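Local coordinates for tyrosyl-tRNA synthetase (PDB 2CYC), which binds L-tyrosine and, as a class I aminoacyl-tRNA synthetase, probably activates it with ATP and transfers it to tRNA(Tyr), at residues G44-G49 against V261-S266; E269-L274 against Y346-L351; F305-P310 against K340-E345. One frame throughout, in Å; residues are numbered along the deposited sequence.

Interaction 1. Residues G44-G49 against V261-S266; sequences GYIHLG and VFIHDS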
ATOM      1  N   GLY A  44       5.120  -7.981  23.113  1.00 37.06           N
ATOM      2  CA  GLY A  44       5.737  -7.964  24.427  1.00 31.50           C
ATOM      3  C   GLY A  44       4.741  -7.939  25.568  1.00 29.29           C
ATOM      4  O   GLY A  44       3.525  -7.992  25.350  1.00 20.84           O
ATOM      5  N   TYR A  45       5.263  -7.861  26.788  1.00 23.84           N
ATOM      6  CA  TYR A  45       4.430  -7.825  27.979  1.00 24.57           C
ATOM      7  C   TYR A  45       3.668  -6.515  28.053  1.00 21.89           C
ATOM      8  O   TYR A  45       4.153  -5.473  27.617  1.00 22.39           O
ATOM      9  CB  TYR A  45       5.287  -8.012  29.237  1.00 28.43           C
ATOM     10  CG  TYR A  45       5.943  -9.376  29.310  1.00 25.57           C
ATOM     11  CD1 TYR A  45       7.315  -9.526  29.108  1.00 29.96           C
ATOM     12  CD2 TYR A  45       5.184 -10.518  29.564  1.00 27.11           C
ATOM     13  CE1 TYR A  45       7.917 -10.783  29.155  1.00 36.49           C
ATOM     14  CE2 TYR A  45       5.773 -11.785  29.615  1.00 29.60           C
ATOM     15  CZ  TYR A  45       7.140 -11.908  29.408  1.00 37.78           C
ATOM     16  OH  TYR A  45       7.728 -13.153  29.452  1.00 39.38           O
ATOM     17  N   ILE A  46       2.461  -6.580  28.600  1.00 19.83           N
ATOM     18  CA  ILE A  46       1.617  -5.405  28.724  1.00 20.44           C
ATOM     19  C   ILE A  46       2.043  -4.553  29.922  1.00 25.67           C
ATOM     20  O   ILE A  46       1.870  -4.968  31.071  1.00 22.43           O
ATOM     21  CB  ILE A  46       0.138  -5.820  28.899  1.00 26.68           C
ATOM     22  CG1 ILE A  46      -0.352  -6.532  27.630  1.00 23.13           C
ATOM     23  CG2 ILE A  46      -0.720  -4.591  29.222  1.00 20.39           C
ATOM     24  CD1 ILE A  46      -1.673  -7.275  27.823  1.00 15.05           C
ATOM     25  N   HIS A  47       2.608  -3.375  29.657  1.00 20.13           N
ATOM     26  CA  HIS A  47       3.025  -2.489  30.745  1.00 24.01           C
ATOM     27  C   HIS A  47       1.812  -1.672  31.184  1.00 19.68           C
ATOM     28  O   HIS A  47       0.788  -1.692  30.507  1.00 17.27           O
ATOM     29  CB  HIS A  47       4.197  -1.592  30.305  1.00 24.42           C
ATOM     30  CG  HIS A  47       3.869  -0.642  29.196  1.00 23.12           C
ATOM     31  ND1 HIS A  47       3.096   0.484  29.383  1.00 23.12           N
ATOM     32  CD2 HIS A  47       4.244  -0.630  27.894  1.00 27.81           C
ATOM     33  CE1 HIS A  47       3.010   1.151  28.246  1.00 28.69           C
ATOM     34  NE2 HIS A  47       3.698   0.498  27.326  1.00 31.82           N
ATOM     35  N   LEU A  48       1.915  -0.967  32.312  1.00 21.44           N
ATOM     36  CA  LEU A  48       0.774  -0.213  32.855  1.00 21.88           C
ATOM     37  C   LEU A  48       0.129   0.815  31.932  1.00 26.67           C
ATOM     38  O   LEU A  48      -1.087   1.041  31.999  1.00 19.40           O
ATOM     39  CB  LEU A  48       1.158   0.467  34.179  1.00 21.48           C
ATOM     40  CG  LEU A  48       1.776  -0.446  35.239  1.00 21.54           C
ATOM     41  CD1 LEU A  48       1.884   0.296  36.573  1.00 12.48           C
ATOM     42  CD2 LEU A  48       0.924  -1.690  35.389  1.00 14.40           C
ATOM     43  N   GLY A  49       0.934   1.455  31.091  1.00 21.96           N
ATOM     44  CA  GLY A  49       0.376   2.433  30.175  1.00 26.70           C
ATOM     45  C   GLY A  49      -0.609   1.772  29.227  1.00 25.51           C
ATOM     46  O   GLY A  49      -1.720   2.257  29.017  1.00 29.98           O
ATOM     47  N   VAL A 261       6.771  -1.199  34.455  1.00 22.31           N
ATOM     48  CA  VAL A 261       6.079  -2.151  35.296  1.00 21.75           C
ATOM     49  C   VAL A 261       5.004  -2.819  34.444  1.00 25.39           C
ATOM     50  O   VAL A 261       4.264  -2.146  33.720  1.00 23.29           O
ATOM     51  CB  VAL A 261       5.448  -1.465  36.517  1.00 22.51           C
ATOM     52  CG1 VAL A 261       4.523  -2.441  37.246  1.00 17.20           C
ATOM     53  CG2 VAL A 261       6.559  -0.978  37.464  1.00 19.96           C
ATOM     54  N   PHE A 262       4.947  -4.145  34.519  1.00 21.06           N
ATOM     55  CA  PHE A 262       3.974  -4.924  33.769  1.00 22.52           C
ATOM     56  C   PHE A 262       2.825  -5.344  34.681  1.00 19.54           C
ATOM     57  O   PHE A 262       3.002  -5.517  35.891  1.00 21.91           O
ATOM     58  CB  PHE A 262       4.670  -6.125  33.133  1.00 21.95           C
ATOM     59  CG  PHE A 262       5.851  -5.737  32.278  1.00 23.90           C
ATOM     60  CD1 PHE A 262       7.143  -6.074  32.652  1.00 22.17           C
ATOM     61  CD2 PHE A 262       5.666  -5.003  31.109  1.00 23.48           C
ATOM     62  CE1 PHE A 262       8.236  -5.686  31.871  1.00 29.88           C
ATOM     63  CE2 PHE A 262       6.755  -4.609  30.322  1.00 27.62           C
ATOM     64  CZ  PHE A 262       8.037  -4.952  30.704  1.00 21.74           C
ATOM     65  N   ILE A 263       1.641  -5.492  34.101  1.00 20.39           N
ATOM     66  CA  ILE A 263       0.458  -5.820  34.884  1.00 17.69           C
ATOM     67  C   ILE A 263       0.594  -7.051  35.769  1.00 22.72           C
ATOM     68  O   ILE A 263      -0.023  -7.114  36.831  1.00 23.13           O
ATOM     69  CB  ILE A 263      -0.797  -5.965  33.979  1.00 19.82           C
ATOM     70  CG1 ILE A 263      -0.578  -7.048  32.923  1.00 16.00           C
ATOM     71  CG2 ILE A 263      -1.114  -4.631  33.316  1.00 18.17           C
ATOM     72  CD1 ILE A 263      -1.813  -7.276  32.061  1.00 17.33           C
ATOM     73  N   HIS A 264       1.408  -8.019  35.349  1.00 18.67           N
ATOM     74  CA  HIS A 264       1.595  -9.224  36.142  1.00 21.67           C
ATOM     75  C   HIS A 264       2.923  -9.294  36.903  1.00 24.02           C
ATOM     76  O   HIS A 264       3.316 -10.365  37.366  1.00 21.00           O
ATOM     77  CB  HIS A 264       1.436 -10.464  35.251  1.00 22.23           C
ATOM     78  CG  HIS A 264       2.028 -10.299  33.888  1.00 20.68           C
ATOM     79  ND1 HIS A 264       3.380 -10.126  33.683  1.00 19.22           N
ATOM     80  CD2 HIS A 264       1.446 -10.208  32.669  1.00 22.43           C
ATOM     81  CE1 HIS A 264       3.605  -9.929  32.396  1.00 26.06           C
ATOM     82  NE2 HIS A 264       2.446  -9.973  31.758  1.00 29.11           N
ATOM     83  N   ASP A 265       3.622  -8.170  37.039  1.00 20.15           N
ATOM     84  CA  ASP A 265       4.880  -8.186  37.796  1.00 21.37           C
ATOM     85  C   ASP A 265       4.602  -8.616  39.248  1.00 25.29           C
ATOM     86  O   ASP A 265       3.578  -8.249  39.832  1.00 20.92           O
ATOM     87  CB  ASP A 265       5.541  -6.801  37.801  1.00 18.46           C
ATOM     88  CG  ASP A 265       6.387  -6.543  36.559  1.00 24.90           C
ATOM     89  OD1 ASP A 265       6.674  -7.510  35.815  1.00 25.38           O
ATOM     90  OD2 ASP A 265       6.779  -5.373  36.340  1.00 19.67           O
ATOM     91  N   SER A 266       5.509  -9.393  39.832  1.00 27.58           N
ATOM     92  CA  SER A 266       5.316  -9.860  41.204  1.00 26.94           C
ATOM     93  C   SER A 266       5.397  -8.689  42.183  1.00 29.28           C
ATOM     94  O   SER A 266       5.876  -7.604  41.833  1.00 27.50           O
ATOM     95  CB  SER A 266       6.386 -10.888  41.569  1.00 24.70           C
ATOM     96  OG  SER A 266       7.650 -10.258  41.723  1.00 26.41           O
TER

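Interaction 2. Residues E269-L274 against Y346-L351; sequences EIRQKL and YLINLL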
ATOM      1  N   GLU A 269       8.984  -7.540  42.405  1.00 28.93           N
ATOM      2  CA  GLU A 269       9.481  -6.837  41.226  1.00 30.44           C
ATOM      3  C   GLU A 269       8.955  -5.405  41.263  1.00 26.05           C
ATOM      4  O   GLU A 269       9.675  -4.460  40.953  1.00 25.14           O
ATOM      5  CB  GLU A 269       9.013  -7.526  39.942  1.00 33.00           C
ATOM      6  CG  GLU A 269       9.601  -8.908  39.745  1.00 35.90           C
ATOM      7  CD  GLU A 269       9.019  -9.612  38.537  1.00 39.83           C
ATOM      8  OE1 GLU A 269       7.788  -9.830  38.510  1.00 34.17           O
ATOM      9  OE2 GLU A 269       9.792  -9.944  37.613  1.00 47.06           O
ATOM     10  N   ILE A 270       7.699  -5.243  41.664  1.00 21.32           N
ATOM     11  CA  ILE A 270       7.132  -3.902  41.728  1.00 25.78           C
ATOM     12  C   ILE A 270       7.851  -3.037  42.764  1.00 26.56           C
ATOM     13  O   ILE A 270       8.197  -1.891  42.479  1.00 23.71           O
ATOM     14  CB  ILE A 270       5.617  -3.936  42.036  1.00 22.93           C
ATOM     15  CG1 ILE A 270       4.865  -4.527  40.839  1.00 21.79           C
ATOM     16  CG2 ILE A 270       5.107  -2.516  42.329  1.00 24.69           C
ATOM     17  CD1 ILE A 270       3.356  -4.702  41.062  1.00 25.39           C
ATOM     18  N   ARG A 271       8.094  -3.580  43.957  1.00 25.39           N
ATOM     19  CA  ARG A 271       8.784  -2.802  44.986  1.00 26.83           C
ATOM     20  C   ARG A 271      10.158  -2.401  44.477  1.00 26.52           C
ATOM     21  O   ARG A 271      10.582  -1.248  44.616  1.00 27.30           O
ATOM     22  CB  ARG A 271       8.934  -3.611  46.283  1.00 25.06           C
ATOM     23  CG  ARG A 271       7.606  -3.920  46.951  1.00 29.42           C
ATOM     24  CD  ARG A 271       7.753  -4.774  48.202  1.00 28.17           C
ATOM     25  NE  ARG A 271       6.430  -5.042  48.750  1.00 33.32           N
ATOM     26  CZ  ARG A 271       5.927  -6.258  48.940  1.00 39.56           C
ATOM     27  NH1 ARG A 271       6.646  -7.334  48.638  1.00 35.69           N
ATOM     28  NH2 ARG A 271       4.684  -6.395  49.390  1.00 39.84           N
ATOM     29  N   GLN A 272      10.846  -3.358  43.866  1.00 23.42           N
ATOM     30  CA  GLN A 272      12.182  -3.113  43.346  1.00 28.23           C
ATOM     31  C   GLN A 272      12.194  -2.009  42.293  1.00 31.30           C
ATOM     32  O   GLN A 272      13.022  -1.098  42.354  1.00 25.18           O
ATOM     33  CB  GLN A 272      12.752  -4.398  42.744  1.00 38.51           C
ATOM     34  CG  GLN A 272      14.199  -4.275  42.305  1.00 56.03           C
ATOM     35  CD  GLN A 272      14.507  -5.106  41.069  1.00 70.92           C
ATOM     36  OE1 GLN A 272      14.012  -4.820  39.971  1.00 72.39           O
ATOM     37  NE2 GLN A 272      15.325  -6.146  41.242  1.00 72.16           N
ATOM     38  N   LYS A 273      11.280  -2.088  41.326  1.00 29.34           N
ATOM     39  CA  LYS A 273      11.227  -1.077  40.273  1.00 29.88           C
ATOM     40  C   LYS A 273      10.877   0.320  40.796  1.00 27.80           C
ATOM     41  O   LYS A 273      11.499   1.308  40.391  1.00 22.82           O
ATOM     42  CB  LYS A 273      10.242  -1.503  39.182  1.00 32.87           C
ATOM     43  CG  LYS A 273      10.746  -2.684  38.356  1.00 31.20           C
ATOM     44  CD  LYS A 273       9.728  -3.131  37.318  1.00 27.85           C
ATOM     45  CE  LYS A 273      10.248  -4.335  36.537  1.00 34.30           C
ATOM     46  NZ  LYS A 273       9.280  -4.819  35.509  1.00 27.39           N
ATOM     47  N   LEU A 274       9.886   0.419  41.680  1.00 21.79           N
ATOM     48  CA  LEU A 274       9.537   1.728  42.230  1.00 26.64           C
ATOM     49  C   LEU A 274      10.696   2.266  43.050  1.00 29.00           C
ATOM     50  O   LEU A 274      10.976   3.468  43.051  1.00 27.65           O
ATOM     51  CB  LEU A 274       8.279   1.634  43.100  1.00 22.37           C
ATOM     52  CG  LEU A 274       6.986   2.051  42.388  1.00 25.44           C
ATOM     53  CD1 LEU A 274       7.033   3.549  42.055  1.00 24.15           C
ATOM     54  CD2 LEU A 274       6.823   1.218  41.117  1.00 22.30           C
ATOM     55  N   TYR A 346       0.240   0.394  46.567  1.00 17.22           N
ATOM     56  CA  TYR A 346      -1.009   0.680  45.864  1.00 20.09           C
ATOM     57  C   TYR A 346      -1.066  -0.171  44.580  1.00 18.01           C
ATOM     58  O   TYR A 346      -2.079  -0.794  44.268  1.00 19.57           O
ATOM     59  CB  TYR A 346      -1.081   2.163  45.482  1.00 20.68           C
ATOM     60  CG  TYR A 346      -2.277   2.492  44.613  1.00 23.31           C
ATOM     61  CD1 TYR A 346      -3.474   2.949  45.171  1.00 24.75           C
ATOM     62  CD2 TYR A 346      -2.227   2.298  43.235  1.00 24.78           C
ATOM     63  CE1 TYR A 346      -4.592   3.200  44.372  1.00 24.85           C
ATOM     64  CE2 TYR A 346      -3.335   2.543  42.429  1.00 26.57           C
ATOM     65  CZ  TYR A 346      -4.509   2.990  42.997  1.00 29.84           C
ATOM     66  OH  TYR A 346      -5.595   3.212  42.181  1.00 36.53           O
ATOM     67  N   LEU A 347       0.034  -0.179  43.834  1.00 20.55           N
ATOM     68  CA  LEU A 347       0.119  -0.943  42.584  1.00 21.79           C
ATOM     69  C   LEU A 347       0.013  -2.455  42.836  1.00 21.14           C
ATOM     70  O   LEU A 347      -0.654  -3.184  42.094  1.00 22.44           O
ATOM     71  CB  LEU A 347       1.441  -0.613  41.887  1.00 20.12           C
ATOM     72  CG  LEU A 347       1.457   0.286  40.644  1.00 30.59           C
ATOM     73  CD1 LEU A 347       0.337   1.274  40.668  1.00 24.05           C
ATOM     74  CD2 LEU A 347       2.805   0.982  40.544  1.00 17.31           C
ATOM     75  N   ILE A 348       0.663  -2.923  43.894  1.00 22.92           N
ATOM     76  CA  ILE A 348       0.630  -4.339  44.229  1.00 23.63           C
ATOM     77  C   ILE A 348      -0.805  -4.784  44.487  1.00 27.86           C
ATOM     78  O   ILE A 348      -1.237  -5.842  44.017  1.00 23.84           O
ATOM     79  CB  ILE A 348       1.490  -4.623  45.475  1.00 24.66           C
ATOM     80  CG1 ILE A 348       2.969  -4.499  45.110  1.00 22.17           C
ATOM     81  CG2 ILE A 348       1.166  -6.005  46.045  1.00 23.67           C
ATOM     82  CD1 ILE A 348       3.906  -4.593  46.314  1.00 20.32           C
ATOM     83  N   ASN A 349      -1.551  -3.962  45.216  1.00 27.58           N
ATOM     84  CA  ASN A 349      -2.929  -4.299  45.530  1.00 30.31           C
ATOM     85  C   ASN A 349      -3.847  -4.137  44.343  1.00 26.21           C
ATOM     86  O   ASN A 349      -4.734  -4.964  44.117  1.00 24.74           O
ATOM     87  CB  ASN A 349      -3.427  -3.464  46.712  1.00 26.41           C
ATOM     88  CG  ASN A 349      -2.739  -3.846  48.008  1.00 35.45           C
ATOM     89  OD1 ASN A 349      -2.598  -5.034  48.316  1.00 38.88           O
ATOM     90  ND2 ASN A 349      -2.307  -2.851  48.776  1.00 35.24           N
ATOM     91  N   LEU A 350      -3.638  -3.079  43.576  1.00 23.94           N
ATOM     92  CA  LEU A 350      -4.472  -2.847  42.403  1.00 24.37           C
ATOM     93  C   LEU A 350      -4.392  -4.014  41.425  1.00 22.03           C
ATOM     94  O   LEU A 350      -5.405  -4.468  40.896  1.00 24.70           O
ATOM     95  CB  LEU A 350      -4.023  -1.579  41.665  1.00 22.93           C
ATOM     96  CG  LEU A 350      -4.734  -1.297  40.336  1.00 19.85           C
ATOM     97  CD1 LEU A 350      -6.213  -1.039  40.608  1.00 19.88           C
ATOM     98  CD2 LEU A 350      -4.103  -0.088  39.639  1.00 23.10           C
ATOM     99  N   LEU A 351      -3.177  -4.498  41.202  1.00 19.34           N
ATOM    100  CA  LEU A 351      -2.929  -5.557  40.232  1.00 22.30           C
ATOM    101  C   LEU A 351      -3.082  -7.002  40.704  1.00 23.73           C
ATOM    102  O   LEU A 351      -2.915  -7.936  39.906  1.00 22.12           O
ATOM    103  CB  LEU A 351      -1.523  -5.369  39.639  1.00 18.35           C
ATOM    104  CG  LEU A 351      -1.226  -3.996  39.004  1.00 25.06           C
ATOM    105  CD1 LEU A 351       0.273  -3.868  38.729  1.00 17.06           C
ATOM    106  CD2 LEU A 351      -2.035  -3.816  37.706  1.00 18.43           C
TER

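Interaction 3. Residues F305-P310 against K340-E345; sequences FTVHRP and KNAVAE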
ATOM      1  N   PHE A 305      -5.775   8.612  49.285  1.00 33.85           N
ATOM      2  CA  PHE A 305      -4.474   7.970  49.133  1.00 34.32           C
ATOM      3  C   PHE A 305      -3.655   8.316  50.374  1.00 29.57           C
ATOM      4  O   PHE A 305      -3.293   9.477  50.590  1.00 28.83           O
ATOM      5  CB  PHE A 305      -3.752   8.459  47.873  1.00 29.98           C
ATOM      6  CG  PHE A 305      -2.402   7.819  47.670  1.00 28.28           C
ATOM      7  CD1 PHE A 305      -2.272   6.428  47.641  1.00 24.53           C
ATOM      8  CD2 PHE A 305      -1.259   8.601  47.515  1.00 26.12           C
ATOM      9  CE1 PHE A 305      -1.019   5.820  47.464  1.00 27.37           C
ATOM     10  CE2 PHE A 305       0.007   8.003  47.334  1.00 28.60           C
ATOM     11  CZ  PHE A 305       0.123   6.609  47.309  1.00 20.57           C
ATOM     12  N   THR A 306      -3.375   7.304  51.184  1.00 26.93           N
ATOM     13  CA  THR A 306      -2.631   7.504  52.420  1.00 34.79           C
ATOM     14  C   THR A 306      -1.184   7.035  52.390  1.00 31.89           C
ATOM     15  O   THR A 306      -0.891   5.924  51.960  1.00 36.56           O
ATOM     16  CB  THR A 306      -3.328   6.781  53.609  1.00 33.22           C
ATOM     17  OG1 THR A 306      -4.648   7.306  53.778  1.00 33.00           O
ATOM     18  CG2 THR A 306      -2.542   6.988  54.907  1.00 30.56           C
ATOM     19  N   VAL A 307      -0.285   7.899  52.847  1.00 32.79           N
ATOM     20  CA  VAL A 307       1.132   7.562  52.941  1.00 29.65           C
ATOM     21  C   VAL A 307       1.396   7.389  54.434  1.00 31.22           C
ATOM     22  O   VAL A 307       1.312   8.353  55.201  1.00 27.75           O
ATOM     23  CB  VAL A 307       2.034   8.689  52.395  1.00 30.78           C
ATOM     24  CG1 VAL A 307       3.510   8.334  52.618  1.00 22.39           C
ATOM     25  CG2 VAL A 307       1.758   8.903  50.907  1.00 29.25           C
ATOM     26  N   HIS A 308       1.676   6.156  54.850  1.00 31.02           N
ATOM     27  CA  HIS A 308       1.937   5.873  56.255  1.00 33.28           C
ATOM     28  C   HIS A 308       3.388   6.165  56.601  1.00 36.03           C
ATOM     29  O   HIS A 308       4.303   5.693  55.924  1.00 37.52           O
ATOM     30  CB  HIS A 308       1.626   4.410  56.585  1.00 37.90           C
ATOM     31  CG  HIS A 308       0.207   4.019  56.316  1.00 41.80           C
ATOM     32  ND1 HIS A 308      -0.201   3.470  55.120  1.00 40.01           N
ATOM     33  CD2 HIS A 308      -0.907   4.132  57.077  1.00 40.95           C
ATOM     34  CE1 HIS A 308      -1.504   3.264  55.154  1.00 46.48           C
ATOM     35  NE2 HIS A 308      -1.957   3.658  56.331  1.00 49.34           N
ATOM     36  N   ARG A 309       3.588   6.946  57.659  1.00 33.31           N
ATOM     37  CA  ARG A 309       4.925   7.313  58.114  1.00 30.89           C
ATOM     38  C   ARG A 309       4.917   7.430  59.627  1.00 34.64           C
ATOM     39  O   ARG A 309       3.873   7.690  60.230  1.00 36.56           O
ATOM     40  CB  ARG A 309       5.327   8.675  57.555  1.00 25.87           C
ATOM     41  CG  ARG A 309       5.239   8.820  56.059  1.00 21.59           C
ATOM     42  CD  ARG A 309       5.553  10.245  55.657  1.00 22.99           C
ATOM     43  NE  ARG A 309       4.575  11.169  56.221  1.00 25.69           N
ATOM     44  CZ  ARG A 309       4.395  12.418  55.808  1.00 27.26           C
ATOM     45  NH1 ARG A 309       5.133  12.910  54.817  1.00 24.85           N
ATOM     46  NH2 ARG A 309       3.460  13.170  56.375  1.00 30.22           N
ATOM     47  N   PRO A 310       6.076   7.222  60.268  1.00 35.94           N
ATOM     48  CA  PRO A 310       6.087   7.354  61.727  1.00 33.38           C
ATOM     49  C   PRO A 310       6.048   8.850  62.016  1.00 31.35           C
ATOM     50  O   PRO A 310       6.405   9.658  61.157  1.00 28.68           O
ATOM     51  CB  PRO A 310       7.414   6.709  62.128  1.00 33.45           C
ATOM     52  CG  PRO A 310       8.288   6.971  60.934  1.00 34.99           C
ATOM     53  CD  PRO A 310       7.356   6.684  59.774  1.00 33.65           C
ATOM     54  N   LYS A 340       7.371   6.666  47.061  1.00 23.15           N
ATOM     55  CA  LYS A 340       7.691   5.460  46.293  1.00 25.99           C
ATOM     56  C   LYS A 340       7.121   4.193  46.935  1.00 26.19           C
ATOM     57  O   LYS A 340       6.550   3.340  46.253  1.00 22.94           O
ATOM     58  CB  LYS A 340       9.205   5.286  46.152  1.00 22.89           C
ATOM     59  CG  LYS A 340       9.892   6.162  45.123  1.00 24.87           C
ATOM     60  CD  LYS A 340      11.377   5.806  45.122  1.00 23.63           C
ATOM     61  CE  LYS A 340      12.169   6.627  44.140  1.00 30.67           C
ATOM     62  NZ  LYS A 340      13.566   6.124  44.055  1.00 26.93           N
ATOM     63  N   ASN A 341       7.296   4.061  48.245  1.00 23.87           N
ATOM     64  CA  ASN A 341       6.791   2.887  48.934  1.00 24.73           C
ATOM     65  C   ASN A 341       5.267   2.842  48.880  1.00 23.84           C
ATOM     66  O   ASN A 341       4.672   1.780  48.689  1.00 23.83           O
ATOM     67  CB  ASN A 341       7.285   2.873  50.385  1.00 27.00           C
ATOM     68  CG  ASN A 341       6.561   1.843  51.241  1.00 39.85           C
ATOM     69  OD1 ASN A 341       5.701   2.194  52.052  1.00 41.42           O
ATOM     70  ND2 ASN A 341       6.896   0.567  51.056  1.00 37.14           N
ATOM     71  N   ALA A 342       4.623   3.993  49.027  1.00 23.81           N
ATOM     72  CA  ALA A 342       3.165   4.006  48.989  1.00 26.08           C
ATOM     73  C   ALA A 342       2.661   3.653  47.581  1.00 22.65           C
ATOM     74  O   ALA A 342       1.695   2.915  47.434  1.00 19.48           O
ATOM     75  CB  ALA A 342       2.632   5.371  49.436  1.00 25.30           C
ATOM     76  N   VAL A 343       3.325   4.157  46.544  1.00 22.61           N
ATOM     77  CA  VAL A 343       2.895   3.849  45.183  1.00 22.03           C
ATOM     78  C   VAL A 343       3.054   2.360  44.882  1.00 22.32           C
ATOM     79  O   VAL A 343       2.190   1.761  44.245  1.00 23.08           O
ATOM     80  CB  VAL A 343       3.671   4.678  44.142  1.00 19.54           C
ATOM     81  CG1 VAL A 343       3.371   4.174  42.730  1.00 21.77           C
ATOM     82  CG2 VAL A 343       3.270   6.148  44.262  1.00 22.54           C
ATOM     83  N   ALA A 344       4.148   1.760  45.342  1.00 21.48           N
ATOM     84  CA  ALA A 344       4.379   0.334  45.117  1.00 22.65           C
ATOM     85  C   ALA A 344       3.252  -0.531  45.703  1.00 25.57           C
ATOM     86  O   ALA A 344       2.703  -1.412  45.019  1.00 21.88           O
ATOM     87  CB  ALA A 344       5.713  -0.086  45.725  1.00 22.78           C
ATOM     88  N   GLU A 345       2.918  -0.286  46.970  1.00 21.51           N
ATOM     89  CA  GLU A 345       1.866  -1.050  47.642  1.00 22.65           C
ATOM     90  C   GLU A 345       0.526  -0.846  46.958  1.00 22.91           C
ATOM     91  O   GLU A 345      -0.242  -1.796  46.788  1.00 24.58           O
ATOM     92  CB  GLU A 345       1.769  -0.654  49.123  1.00 22.35           C
ATOM     93  CG  GLU A 345       2.981  -1.082  49.949  1.00 33.79           C
ATOM     94  CD  GLU A 345       3.318  -2.546  49.750  1.00 40.83           C
ATOM     95  OE1 GLU A 345       2.391  -3.382  49.852  1.00 41.79           O
ATOM     96  OE2 GLU A 345       4.504  -2.862  49.491  1.00 40.90           O
TER

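Interaction 1. Residues G44-G49 against V261-S266
His47 and Phe262 form a single beta bridge, their CA atoms 4.0 Å apart, and the segments diverge, their directions 114° apart (CA 45 to 48 against CA 261 to 264). Two backbone bonds close it: Ile263 N to Ile46 O at 3.1 Å, and Leu48 N to Val261 O at 3.0 Å. Tyr45 CB sits over one face of the Phe262 ring, 3.6 Å from Phe262 CD2, and the tyrosine turns its ring edge toward that ring. Tyr45 CD2 lies at the rim of the His264 ring, 3.3 Å from His264 CE1; this pair is oblique, its planes 77° apart, and completes an aromatic cluster. Leu48 CD1 meets Val261 CG1 at 3.9 Å, while Ile46 CB meets Ile263 CD1. His47 CG lies between the backbone N and the carbonyl carbon (chi1 64°), leading the imidazole back over the start of its own helix, where ND1 accepts a weak capping bond from Gly49 N; NE2 bonds Ser253 of the KMSKS region. His47-Leu48-Gly49 matches the start of the class I HIGH signature, consistent with a bound tyrosine about 9 Å from the His47 side chain. Helix 87-108 packs on Ile46 through Phe98 and Met102, helix 363-370 on Tyr45, and helix 288-297 on Leu48 and Val261.

Interaction 2. Residues E269-L274 against Y346-L351
Ile270 and Ile348 mark the nearest backbone approach of two helical segments, CA to CA 7.0 Å, where the axes pass 10.1 Å apart with their N-to-C directions at 150°. The helices are therefore roughly antiparallel, and with no hydrogen bond across them the contact rests on side chains. Ile270 is the residue with most partners: its CG2 lies 4.0 Å from Ile348 CG1 and 4.2 Å from Leu347 CB, while its other branch carries CD1 to 4.0 Å from Leu351 CD1. The two isoleucines lie alongside, pointing opposite ways, so Ile348 CG1 sits against both the CG2 and the CD1 of Ile270. One turn further along, Leu274 and Leu347 meet nearly perpendicular, CD2 to CD2 4.1 Å.

The border of this apolar patch is made by Arg271. Its chain is extended from CG to NE, chi3 -179°, which carries the guanidinium across Ile348, and CD1 of that isoleucine lies over one face of the flat group, 3.5 Å from Arg271 NE. The same NE makes a salt bridge to Glu345 OE2, one residue before the second segment, so the guanidinium is held both by its charge and by the methyl beneath it.

Helix 288-297 flanks the pair, with Trp292 against Leu347. Leu48, at the start of helix 48-63, touches both Leu347 and Leu351, and thereby joins this helix pair to the nucleotide-binding core. Ile348 O also accepts from Arg355 in the following helix 352-360.

Interaction 3. Residues F305-P310 against K340-E345
Phe305 reaches Ala342 because its CG stands opposite the backbone N, chi1 -180°, and a chi2 of 55° fixes the roll of the ring as it projects toward the helix. The far carbon of the ring, Phe305 CZ, then lies 3.5 Å from Ala342 CB. Val307, two residues on, likewise has CG1 opposite N, which leaves CG2 opposite the carbonyl carbon, beside N, and 3.9 Å from Ala342 CB. Ala342 CB thus touches both side chains.

The phenylalanine ring comes to the helix by its rim. Ala342 C lies at the ring edge, in its plane, and Val343 N is also at the edge, 4.1 Å from Phe305 CZ; the methyl of Ala342 approaches obliquely. A looser contact links Phe305 CZ to Val343 CG2 at 4.4 Å. The small alanine lets the backbones come close, Val307 CA to Ala342 CA being 5.7 Å, although the axes of strand and helix are 8.5 Å apart, their directions 133° from one another. Thr306 directs its CB away from the helix, and its OG1 hydrogen bonds to Thr318 OG1.

Strand 305-307 pairs antiparallel with strand 317-319, through backbone bonds of Phe305 with Tyr319 and Val307 with Val317, and is the member of this two-stranded sheet that lies against helix 336-350. Helix 288-297 packs on the same spot, its Ile297 touching both Phe305 and Val343.

How the interactions relate
From the N terminus, 44-49 is the first segment, and interaction 1 closes a long loop of 211 residues when 261-266 returns to the start of helix 48-63. Interaction 2 opens just afterwards at 269-274 and closes at 346-351; interaction 3 is nested inside that loop, and both use helix 336-350. Interactions 1 and 2 follow in series yet touch: Asp265 OD2 makes a salt bridge with Lys273 NZ at 2.7 Å, and Ile263 O packs on Leu351 CB. Interactions 2 and 3 meet where Leu274 CD1 packs on Val343 CG1. A continuous path thus runs from the segment that begins the HIGH signature through paired helices to the small two-stranded sheet.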